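Local coordinates for lipoxygenase (Cyanothece sp., PDB 5EK8), which is a non-heme iron 9R-lipoxygenase that probably adds molecular oxygen to polyunsaturated fatty acids, as other lipoxygenases do, at residues A[630-634]-A[635-639]; A[382-385]-A[386-390]; A[125-128]-A[129-133]; A[563-566]-A[567-571]. One frame throughout, in Å; residues are numbered along the deposited sequence.

Contact 1: A[630-634]-A[635-639]; sequences VKNED and DDVPE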
loop_
_atom_site.group_PDB
_atom_site.type_symbol
_atom_site.label_atom_id
_atom_site.label_comp_id
_atom_site.label_asym_id
_atom_site.label_seq_id
_atom_site.Cartn_x
_atom_site.Cartn_y
_atom_site.Cartn_z
ATOM N N VAL A 630 -15.594 6.075 7.617
ATOM C CA VAL A 630 -16.779 6.779 8.100
ATOM C C VAL A 630 -17.282 7.782 7.070
ATOM O O VAL A 630 -18.457 7.769 6.711
ATOM C CB VAL A 630 -16.511 7.521 9.428
ATOM C CG1 VAL A 630 -17.768 8.253 9.888
ATOM C CG2 VAL A 630 -16.039 6.546 10.496
ATOM N N LYS A 631 -16.387 8.642 6.595
ATOM C CA LYS A 631 -16.751 9.671 5.626
ATOM C C LYS A 631 -17.290 9.066 4.331
ATOM O O LYS A 631 -18.192 9.632 3.708
ATOM C CB LYS A 631 -15.551 10.571 5.324
ATOM C CG LYS A 631 -15.915 11.880 4.628
ATOM C CD LYS A 631 -14.710 12.808 4.531
ATOM C CE LYS A 631 -15.100 14.183 4.018
ATOM N NZ LYS A 631 -15.716 14.128 2.662
ATOM N N ASN A 632 -16.733 7.917 3.945
ATOM C CA ASN A 632 -17.150 7.176 2.753
ATOM C C ASN A 632 -17.316 8.056 1.518
ATOM O O ASN A 632 -18.321 7.966 0.817
ATOM C CB ASN A 632 -18.458 6.423 3.026
ATOM C CG ASN A 632 -18.736 5.337 1.994
ATOM O OD1 ASN A 632 -17.829 4.870 1.302
ATOM N ND2 ASN A 632 -19.998 4.935 1.888
ATOM N N GLU A 633 -16.320 8.889 1.242
ATOM C CA GLU A 633 -16.423 9.879 0.173
ATOM C C GLU A 633 -16.621 9.288 -1.230
ATOM O O GLU A 633 -16.856 10.029 -2.184
ATOM C CB GLU A 633 -15.185 10.784 0.184
ATOM C CG GLU A 633 -13.870 10.068 0.461
ATOM C CD GLU A 633 -13.426 10.189 1.908
ATOM O OE1 GLU A 633 -12.683 11.141 2.227
ATOM O OE2 GLU A 633 -13.812 9.326 2.723
ATOM N N ASP A 634 -16.542 7.966 -1.361
ATOM C CA ASP A 634 -16.723 7.322 -2.663
ATOM C C ASP A 634 -17.995 6.475 -2.728
ATOM O O ASP A 634 -18.306 5.902 -3.771
ATOM C CB ASP A 634 -15.503 6.459 -3.007
ATOM C CG ASP A 634 -14.321 7.283 -3.516
ATOM O OD1 ASP A 634 -13.161 6.888 -3.256
ATOM O OD2 ASP A 634 -14.551 8.320 -4.179
ATOM N N ASP A 635 -18.724 6.415 -1.614
ATOM C CA ASP A 635 -19.987 5.677 -1.524
ATOM C C ASP A 635 -19.867 4.244 -2.050
ATOM O O ASP A 635 -20.693 3.787 -2.842
ATOM C CB ASP A 635 -21.102 6.416 -2.280
ATOM C CG ASP A 635 -21.365 7.813 -1.729
ATOM O OD1 ASP A 635 -21.848 7.927 -0.577
ATOM O OD2 ASP A 635 -21.089 8.797 -2.454
ATOM N N ASP A 636 -18.841 3.540 -1.594
ATOM C CA ASP A 636 -18.592 2.184 -2.057
ATOM C C ASP A 636 -18.273 1.254 -0.894
ATOM O O ASP A 636 -18.134 0.046 -1.080
ATOM C CB ASP A 636 -17.448 2.173 -3.063
ATOM C CG ASP A 636 -16.146 2.639 -2.457
ATOM O OD1 ASP A 636 -15.090 2.387 -3.066
ATOM O OD2 ASP A 636 -16.176 3.259 -1.372
ATOM N N VAL A 637 -18.140 1.830 0.296
ATOM C CA VAL A 637 -17.919 1.049 1.507
ATOM C C VAL A 637 -19.238 0.448 1.976
ATOM O O VAL A 637 -20.154 1.184 2.355
ATOM C CB VAL A 637 -17.314 1.904 2.638
ATOM C CG1 VAL A 637 -17.149 1.077 3.898
ATOM C CG2 VAL A 637 -15.985 2.495 2.213
ATOM N N PRO A 638 -19.342 -0.893 1.931
ATOM C CA PRO A 638 -20.544 -1.623 2.348
ATOM C C PRO A 638 -21.028 -1.176 3.723
ATOM O O PRO A 638 -20.233 -1.088 4.659
ATOM C CB PRO A 638 -20.078 -3.078 2.365
ATOM C CG PRO A 638 -18.990 -3.121 1.347
ATOM C CD PRO A 638 -18.283 -1.803 1.463
ATOM N N GLU A 639 -22.321 -0.893 3.830
ATOM C CA GLU A 639 -22.874 -0.239 5.010
ATOM C C GLU A 639 -22.732 -1.057 6.286
ATOM O O GLU A 639 -22.704 -0.494 7.380
ATOM C CB GLU A 639 -24.345 0.104 4.774
ATOM C CG GLU A 639 -24.542 1.375 3.967
ATOM C CD GLU A 639 -24.054 2.617 4.701
ATOM O OE1 GLU A 639 -24.065 2.617 5.952
ATOM O OE2 GLU A 639 -23.654 3.590 4.025
HETATM O O HOH W 1 -21.839 3.250 0.503
#

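Contact 2: A[382-385]-A[386-390]; sequences PIRL and MLTPH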
loop_
_atom_site.group_PDB
_atom_site.type_symbol
_atom_site.label_atom_id
_atom_site.label_comp_id
_atom_site.label_asym_id
_atom_site.label_seq_id
_atom_site.Cartn_x
_atom_site.Cartn_y
_atom_site.Cartn_z
ATOM N N PRO A 382 -20.080 -11.502 -5.083
ATOM C CA PRO A 382 -20.316 -10.466 -4.070
ATOM C C PRO A 382 -19.069 -10.062 -3.289
ATOM O O PRO A 382 -18.995 -8.924 -2.829
ATOM C CB PRO A 382 -21.344 -11.113 -3.126
ATOM C CG PRO A 382 -21.656 -12.467 -3.703
ATOM C CD PRO A 382 -21.175 -12.481 -5.113
ATOM N N ILE A 383 -18.112 -10.974 -3.146
ATOM C CA ILE A 383 -16.871 -10.679 -2.433
ATOM C C ILE A 383 -16.139 -9.492 -3.078
ATOM O O ILE A 383 -15.442 -8.731 -2.398
ATOM C CB ILE A 383 -15.956 -11.918 -2.381
ATOM C CG1 ILE A 383 -16.580 -12.980 -1.478
ATOM C CG2 ILE A 383 -14.578 -11.565 -1.847
ATOM C CD1 ILE A 383 -16.755 -12.521 -0.049
ATOM N N ARG A 384 -16.327 -9.326 -4.385
ATOM C CA ARG A 384 -15.851 -8.136 -5.087
ATOM C C ARG A 384 -16.293 -6.859 -4.375
ATOM O O ARG A 384 -15.470 -6.021 -3.993
ATOM C CB ARG A 384 -16.367 -8.119 -6.522
ATOM C CG ARG A 384 -16.209 -6.769 -7.201
ATOM C CD ARG A 384 -17.363 -6.499 -8.148
ATOM N NE ARG A 384 -16.977 -5.595 -9.224
ATOM C CZ ARG A 384 -17.672 -5.433 -10.342
ATOM N NH1 ARG A 384 -17.242 -4.595 -11.275
ATOM N NH2 ARG A 384 -18.796 -6.113 -10.529
ATOM N N LEU A 385 -17.605 -6.746 -4.181
ATOM C CA LEU A 385 -18.218 -5.605 -3.510
ATOM C C LEU A 385 -17.613 -5.362 -2.136
ATOM O O LEU A 385 -17.662 -4.251 -1.607
ATOM C CB LEU A 385 -19.729 -5.820 -3.379
ATOM C CG LEU A 385 -20.638 -5.176 -4.429
ATOM C CD1 LEU A 385 -20.096 -5.368 -5.833
ATOM C CD2 LEU A 385 -22.042 -5.743 -4.324
ATOM N N MET A 386 -17.034 -6.409 -1.565
ATOM C CA MET A 386 -16.460 -6.329 -0.236
ATOM C C MET A 386 -14.983 -5.949 -0.268
ATOM O O MET A 386 -14.501 -5.246 0.623
ATOM C CB MET A 386 -16.651 -7.657 0.484
ATOM C CG MET A 386 -15.810 -7.830 1.725
ATOM S SD MET A 386 -16.180 -9.395 2.523
ATOM C CE MET A 386 -15.043 -9.321 3.891
ATOM N N LEU A 387 -14.275 -6.381 -1.312
ATOM C CA LEU A 387 -12.821 -6.216 -1.358
ATOM C C LEU A 387 -12.332 -5.012 -2.170
ATOM O O LEU A 387 -11.397 -4.327 -1.753
ATOM C CB LEU A 387 -12.168 -7.486 -1.902
ATOM C CG LEU A 387 -12.031 -8.637 -0.905
ATOM C CD1 LEU A 387 -11.333 -9.825 -1.550
ATOM C CD2 LEU A 387 -11.278 -8.171 0.329
ATOM N N THR A 388 -12.956 -4.758 -3.319
ATOM C CA THR A 388 -12.513 -3.683 -4.213
ATOM C C THR A 388 -12.321 -2.287 -3.577
ATOM O O THR A 388 -11.321 -1.628 -3.870
ATOM C CB THR A 388 -13.473 -3.531 -5.412
ATOM O OG1 THR A 388 -14.823 -3.728 -4.980
ATOM C CG2 THR A 388 -13.150 -4.554 -6.483
ATOM N N PRO A 389 -13.256 -1.824 -2.712
ATOM C CA PRO A 389 -13.050 -0.466 -2.179
ATOM C C PRO A 389 -11.798 -0.314 -1.314
ATOM O O PRO A 389 -11.304 0.798 -1.144
ATOM C CB PRO A 389 -14.307 -0.225 -1.336
ATOM C CG PRO A 389 -14.806 -1.575 -1.000
ATOM C CD PRO A 389 -14.509 -2.411 -2.204
ATOM N N HIS A 390 -11.291 -1.418 -0.780
ATOM C CA HIS A 390 -10.097 -1.376 0.052
ATOM C C HIS A 390 -8.828 -1.609 -0.766
ATOM O O HIS A 390 -7.735 -1.232 -0.351
ATOM C CB HIS A 390 -10.197 -2.414 1.170
ATOM C CG HIS A 390 -11.464 -2.326 1.957
ATOM N ND1 HIS A 390 -11.760 -1.257 2.779
ATOM C CD2 HIS A 390 -12.522 -3.167 2.046
ATOM C CE1 HIS A 390 -12.938 -1.447 3.338
ATOM N NE2 HIS A 390 -13.423 -2.601 2.911
#

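Contact 3: A[125-128]-A[129-133]; sequences TFDS and DNQPV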
loop_
_atom_site.group_PDB
_atom_site.type_symbol
_atom_site.label_atom_id
_atom_site.label_comp_id
_atom_site.label_asym_id
_atom_site.label_seq_id
_atom_site.Cartn_x
_atom_site.Cartn_y
_atom_site.Cartn_z
ATOM N N THR A 125 -21.252 1.343 -7.007
ATOM C CA THR A 125 -21.503 2.410 -6.050
ATOM C C THR A 125 -22.863 2.164 -5.395
ATOM O O THR A 125 -23.744 1.565 -6.005
ATOM C CB THR A 125 -21.446 3.798 -6.752
ATOM O OG1 THR A 125 -20.080 4.212 -6.880
ATOM C CG2 THR A 125 -22.210 4.866 -5.984
ATOM N N PHE A 126 -23.026 2.582 -4.143
ATOM C CA PHE A 126 -24.326 2.491 -3.485
ATOM C C PHE A 126 -25.040 3.843 -3.459
ATOM O O PHE A 126 -24.452 4.865 -3.099
ATOM C CB PHE A 126 -24.168 1.937 -2.071
ATOM C CG PHE A 126 -23.531 0.588 -2.033
ATOM C CD1 PHE A 126 -24.179 -0.508 -2.578
ATOM C CD2 PHE A 126 -22.279 0.411 -1.474
ATOM C CE1 PHE A 126 -23.594 -1.760 -2.560
ATOM C CE2 PHE A 126 -21.686 -0.838 -1.450
ATOM C CZ PHE A 126 -22.346 -1.928 -1.994
ATOM N N ASP A 127 -26.312 3.838 -3.850
ATOM C CA ASP A 127 -27.086 5.070 -3.967
ATOM C C ASP A 127 -27.660 5.507 -2.625
ATOM O O ASP A 127 -27.200 5.068 -1.569
ATOM C CB ASP A 127 -28.215 4.902 -4.993
ATOM C CG ASP A 127 -29.240 3.859 -4.578
ATOM O OD1 ASP A 127 -28.954 3.068 -3.657
ATOM O OD2 ASP A 127 -30.334 3.826 -5.180
ATOM N N SER A 128 -28.667 6.374 -2.683
ATOM C CA SER A 128 -29.322 6.900 -1.492
ATOM C C SER A 128 -29.966 5.794 -0.667
ATOM O O SER A 128 -29.882 5.796 0.562
ATOM C CB SER A 128 -30.375 7.941 -1.882
ATOM O OG SER A 128 -31.266 8.204 -0.810
ATOM N N ASP A 129 -30.606 4.847 -1.347
ATOM C CA ASP A 129 -31.313 3.773 -0.662
ATOM C C ASP A 129 -30.517 2.474 -0.658
ATOM O O ASP A 129 -31.093 1.388 -0.723
ATOM C CB ASP A 129 -32.686 3.541 -1.297
ATOM C CG ASP A 129 -33.659 4.668 -1.011
ATOM O OD1 ASP A 129 -34.119 4.777 0.147
ATOM O OD2 ASP A 129 -33.969 5.440 -1.943
ATOM N N ASN A 130 -29.193 2.603 -0.593
ATOM C CA ASN A 130 -28.295 1.467 -0.395
ATOM C C ASN A 130 -28.397 0.394 -1.483
ATOM O O ASN A 130 -28.214 -0.794 -1.219
ATOM C CB ASN A 130 -28.560 0.842 0.977
ATOM C CG ASN A 130 -27.381 0.055 1.501
ATOM O OD1 ASN A 130 -26.236 0.304 1.123
ATOM N ND2 ASN A 130 -27.655 -0.902 2.382
ATOM N N GLN A 131 -28.687 0.821 -2.709
ATOM C CA GLN A 131 -28.784 -0.095 -3.843
ATOM C C GLN A 131 -27.606 0.109 -4.800
ATOM O O GLN A 131 -27.163 1.239 -5.011
ATOM C CB GLN A 131 -30.119 0.098 -4.571
ATOM C CG GLN A 131 -31.327 -0.450 -3.813
ATOM C CD GLN A 131 -31.340 -1.974 -3.740
ATOM O OE1 GLN A 131 -31.126 -2.559 -2.676
ATOM N NE2 GLN A 131 -31.596 -2.621 -4.874
ATOM N N PRO A 132 -27.092 -0.992 -5.377
ATOM C CA PRO A 132 -25.890 -0.963 -6.222
ATOM C C PRO A 132 -26.032 -0.078 -7.460
ATOM O O PRO A 132 -27.051 -0.132 -8.148
ATOM C CB PRO A 132 -25.713 -2.431 -6.636
ATOM C CG PRO A 132 -26.479 -3.217 -5.628
ATOM C CD PRO A 132 -27.641 -2.354 -5.252
ATOM N N VAL A 133 -25.010 0.730 -7.729
ATOM C CA VAL A 133 -24.952 1.524 -8.952
ATOM C C VAL A 133 -23.741 1.108 -9.778
ATOM O O VAL A 133 -22.601 1.210 -9.323
ATOM C CB VAL A 133 -24.881 3.035 -8.654
ATOM C CG1 VAL A 133 -24.613 3.825 -9.931
ATOM C CG2 VAL A 133 -26.168 3.496 -7.990
#

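Contact 4: A[563-566]-A[567-571]; sequences IFHT and TLWHT. With FE2 (Fe (II) ion), chain B.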
loop_
_atom_site.group_PDB
_atom_site.type_symbol
_atom_site.label_atom_id
_atom_site.label_comp_id
_atom_site.label_asym_id
_atom_site.label_seq_id
_atom_site.Cartn_x
_atom_site.Cartn_y
_atom_site.Cartn_z
ATOM N N ILE A 563 -8.577 -6.520 4.438
ATOM C CA ILE A 563 -9.261 -5.355 4.984
ATOM C C ILE A 563 -8.458 -4.742 6.120
ATOM O O ILE A 563 -8.323 -3.522 6.201
ATOM C CB ILE A 563 -10.674 -5.704 5.485
ATOM C CG1 ILE A 563 -11.567 -6.107 4.311
ATOM C CG2 ILE A 563 -11.289 -4.518 6.208
ATOM C CD1 ILE A 563 -12.953 -6.541 4.720
ATOM N N PHE A 564 -7.902 -5.588 6.983
ATOM C CA PHE A 564 -7.136 -5.092 8.121
ATOM C C PHE A 564 -5.949 -4.267 7.678
ATOM O O PHE A 564 -5.717 -3.175 8.198
ATOM C CB PHE A 564 -6.645 -6.232 9.011
ATOM C CG PHE A 564 -5.891 -5.762 10.226
ATOM C CD1 PHE A 564 -4.506 -5.638 10.207
ATOM C CD2 PHE A 564 -6.570 -5.431 11.389
ATOM C CE1 PHE A 564 -3.816 -5.202 11.327
ATOM C CE2 PHE A 564 -5.885 -4.999 12.514
ATOM C CZ PHE A 564 -4.506 -4.881 12.481
ATOM N N HIS A 565 -5.190 -4.780 6.717
ATOM C CA HIS A 565 -3.975 -4.075 6.338
ATOM C C HIS A 565 -4.211 -2.893 5.402
ATOM O O HIS A 565 -3.416 -1.956 5.381
ATOM C CB HIS A 565 -2.979 -5.055 5.729
ATOM C CG HIS A 565 -2.384 -5.977 6.743
ATOM N ND1 HIS A 565 -2.998 -7.150 7.133
ATOM C CD2 HIS A 565 -1.262 -5.874 7.494
ATOM C CE1 HIS A 565 -2.265 -7.741 8.058
ATOM N NE2 HIS A 565 -1.207 -6.988 8.296
ATOM N N THR A 566 -5.301 -2.921 4.644
ATOM C CA THR A 566 -5.594 -1.819 3.736
ATOM C C THR A 566 -6.256 -0.647 4.457
ATOM O O THR A 566 -6.246 0.480 3.958
ATOM C CB THR A 566 -6.504 -2.263 2.581
ATOM O OG1 THR A 566 -7.643 -2.954 3.111
ATOM C CG2 THR A 566 -5.741 -3.165 1.626
ATOM N N THR A 567 -6.844 -0.913 5.620
ATOM C CA THR A 567 -7.496 0.141 6.394
ATOM C C THR A 567 -6.681 0.556 7.620
ATOM O O THR A 567 -5.829 1.435 7.525
ATOM C CB THR A 567 -8.901 -0.284 6.850
ATOM O OG1 THR A 567 -8.804 -1.446 7.681
ATOM C CG2 THR A 567 -9.778 -0.590 5.650
ATOM N N LEU A 568 -6.935 -0.079 8.762
ATOM C CA LEU A 568 -6.298 0.328 10.014
ATOM C C LEU A 568 -4.768 0.297 10.001
ATOM O O LEU A 568 -4.141 1.253 10.440
ATOM C CB LEU A 568 -6.791 -0.534 11.175
ATOM C CG LEU A 568 -6.075 -0.208 12.490
ATOM C CD1 LEU A 568 -6.329 1.244 12.893
ATOM C CD2 LEU A 568 -6.476 -1.161 13.607
ATOM N N TRP A 569 -4.167 -0.788 9.526
ATOM C CA TRP A 569 -2.713 -0.915 9.576
ATOM C C TRP A 569 -2.014 0.197 8.811
ATOM O O TRP A 569 -1.177 0.914 9.366
ATOM C CB TRP A 569 -2.257 -2.272 9.031
ATOM C CG TRP A 569 -0.764 -2.380 8.986
ATOM C CD1 TRP A 569 0.031 -2.330 7.876
ATOM C CD2 TRP A 569 0.118 -2.516 10.105
ATOM N NE1 TRP A 569 1.356 -2.441 8.237
ATOM C CE2 TRP A 569 1.433 -2.561 9.599
ATOM C CE3 TRP A 569 -0.075 -2.614 11.486
ATOM C CZ2 TRP A 569 2.546 -2.702 10.426
ATOM C CZ3 TRP A 569 1.033 -2.759 12.305
ATOM C CH2 TRP A 569 2.325 -2.798 11.773
ATOM N N HIS A 570 -2.350 0.332 7.535
ATOM C CA HIS A 570 -1.736 1.358 6.715
ATOM C C HIS A 570 -2.042 2.745 7.258
ATOM O O HIS A 570 -1.193 3.622 7.210
ATOM C CB HIS A 570 -2.198 1.253 5.264
ATOM C CG HIS A 570 -1.732 2.390 4.412
ATOM N ND1 HIS A 570 -2.509 3.498 4.164
ATOM C CD2 HIS A 570 -0.554 2.603 3.781
ATOM C CE1 HIS A 570 -1.835 4.342 3.401
ATOM N NE2 HIS A 570 -0.649 3.822 3.154
ATOM N N THR A 571 -3.256 2.935 7.767
ATOM C CA THR A 571 -3.630 4.189 8.413
ATOM C C THR A 571 -2.638 4.516 9.512
ATOM O O THR A 571 -2.074 5.609 9.564
ATOM C CB THR A 571 -5.046 4.128 9.029
ATOM O OG1 THR A 571 -6.027 4.142 7.989
ATOM C CG2 THR A 571 -5.278 5.315 9.944
HETATM FE FE FE2 B . 1.553 4.795 2.503
#

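Contact 1: A[630-634]-A[635-639]
N632 and D635 close a type I beta turn, in which D635 N donates to N632 O at 2.9 Å with an N-H...O angle of 163°. Both residues have left-handed backbone conformations, which asparagine and aspartate tolerate better than most residues other than glycine. After the turn the chain doubles back past the N632 side chain. With CG anti to the backbone N (chi1 -164°), the N632 amide points toward the returning backbone, and OD1 accepts from V637 N at 3.2 Å, the donor somewhat tilted from the amide plane. D636 N adds a weak bond to the same oxygen, at 3.3 Å. The other end of the amide also has a use, since ND2 gives its hydrogen to a water 2.9 Å away that in turn donates to V637 O. The loop joins helix 608-623 to helix 639-647, and the turn delivers the chain to P638, the N-cap of the second helix. A buried asparagine suits this bend because its OD1 accepts from main-chain N-H groups directly, while ND2 reaches V637 O through the water. On another side of the turn, D634 CB packs 3.7 Å from D636 OD2. D634 OD2 is hydrogen-bonded by Y626 and S187. D634 OD1 and D636 OD1 stand 4.9 Å apart, and K392, in long, weak ion pairs with both, would partly offset their like charges.

Contact 2: A[382-385]-A[386-390]
P389 sets its ring carbon CD 3.7 Å from L385 O one turn back, and lays CG over one face of the H390 imidazole, 4.1 Å above the plane and displaced toward the rim. The imidazole is held through ND1 by T664 O, while the guanidinium of R384 has weak bonds to N122 and R379. Among the peptide groups, the carbonyl of R384 is the busiest: its oxygen accepts from T388 N at 2.9 Å, nearly in line with C=O, from L387 N at 3.0 Å, and from the T388 hydroxyl. That last bond exists because chi1 of 38° places OG1 between the backbone N and the carbonyl carbon, turned back toward the preceding turn; OG1 stands above the carbonyl plane. I383 and L387 run alongside one another, CG2 to CD1 at 3.7 Å, and M386 SD lies 4.1 Å from I383 CD1. Apolar chains suit these buried places: M386 lies against helices 451-473 and 549-574, and I383 against 451-473 and 475-480. P389 has no N-H for L385 O, and H390 N bonds L387 O, three residues back, rather than M386 O, so helix 383-391 is kinked here: a proline kink, preceded by a threonine bonded to the carbonyl four residues back.

Contact 3: A[125-128]-A[129-133]
T125 and V133 form an antiparallel hydrogen-bonded pair at the end of the hairpin made by strands 115-126 and 132-143. T125 N donates to V133 O at 2.7 Å; the return bond from V133 N to T125 O is modelled so short that its length is doubtful. Nearer the tip, D127 N donates to Q131 O at 3.0 Å, with an N-H...O angle of 160°. D127 O takes N130 N, weakly at 3.3 Å, which closes the type I turn D127-N130. N130 is left-handed, a conformation that asparagine accepts readily, and together these features define a 3:5 hairpin with a type I turn and G1 bulge. In such a loop Q131 N does not return to D127 O. The aspartate side chain supplies the acceptor: with CG between the backbone N and the carbonyl carbon (chi1 64°), D127 OD1 faces Q131 N, although the modelled bond is doubtfully short. The side chains add modest apolar contact. T125 CB and V133 CB lie 4.0 Å apart on one face of the sheet, while on the other the F126 ring brings CE1 to 4.5 Å from P132 CG. P132, lacking an N-H, suits the non-hydrogen-bonded position opposite F126. D127 OD2 and D129 OD2 are 5.1 Å apart in an exposed tip, where solvent would screen their like charges; main-chain bonds hold the hairpin end, with D127 OD1 probably serving Q131 N.

Contact 4: A[563-566]-A[567-571]
I563 O is gripped twice by T567, whose backbone N reaches it at 3.1 Å and whose OG1 donates at 2.6 Å, the two coming from opposite faces of the carbonyl plane. This lies on helix 549-574, a helix that carries an iron ligand, where a wider pi-type turn spans 567-569. There W569 N skips the usual partner and donates to F564 O at 3.1 Å, almost straight at 175°; H570 N makes a weak bond to H565 O in the same five-residue pattern. Threonine fits the start of this turn: the T567 hydroxyl, turned back between the backbone N and the carbonyl carbon (T567 chi1 61°), supplements the backbone bond to I563 O and also meets Y459. Around the helix, the F564 ring touches two residues of the wide turn, CE1 to W569 CB at 4.0 Å and CE2 to L568 CD2 at 4.0 Å. H565 brings CD2 over one face of the indole, 3.8 Å from W569 CD1, the rings inclined at 59°. W569 NE1 is bonded to E358 O, and H565 ND1 to H561 O. Beyond the wide turn, H570 joins H359, H364 and the terminal carboxylate of I668 at the iron(II) ion, its NE2 2.5 Å from the metal.

Overall arrangement
Contacts 3, 1, 2 and 4 form a chain of neighbours from a hairpin end of the beta domain, consistent with a PLAT domain, to the iron. Contact 3 meets contact 1 through a probable hydrogen bond from F126 N to D635 O, 2.9 Å, so the hairpin tip sits against the loop 630-639. That loop in turn packs on the kinked helix of contact 2, with P638 CG 3.4 Å from L385 O. Contact 2 then reaches contact 4, where M386 CE lies 3.6 Å from I563 CD1 and H390 packs on T566 and T567. Contacts 3 and 4 do not touch, their centres being about 24 Å apart, and contact 4 alone supplies an iron ligand.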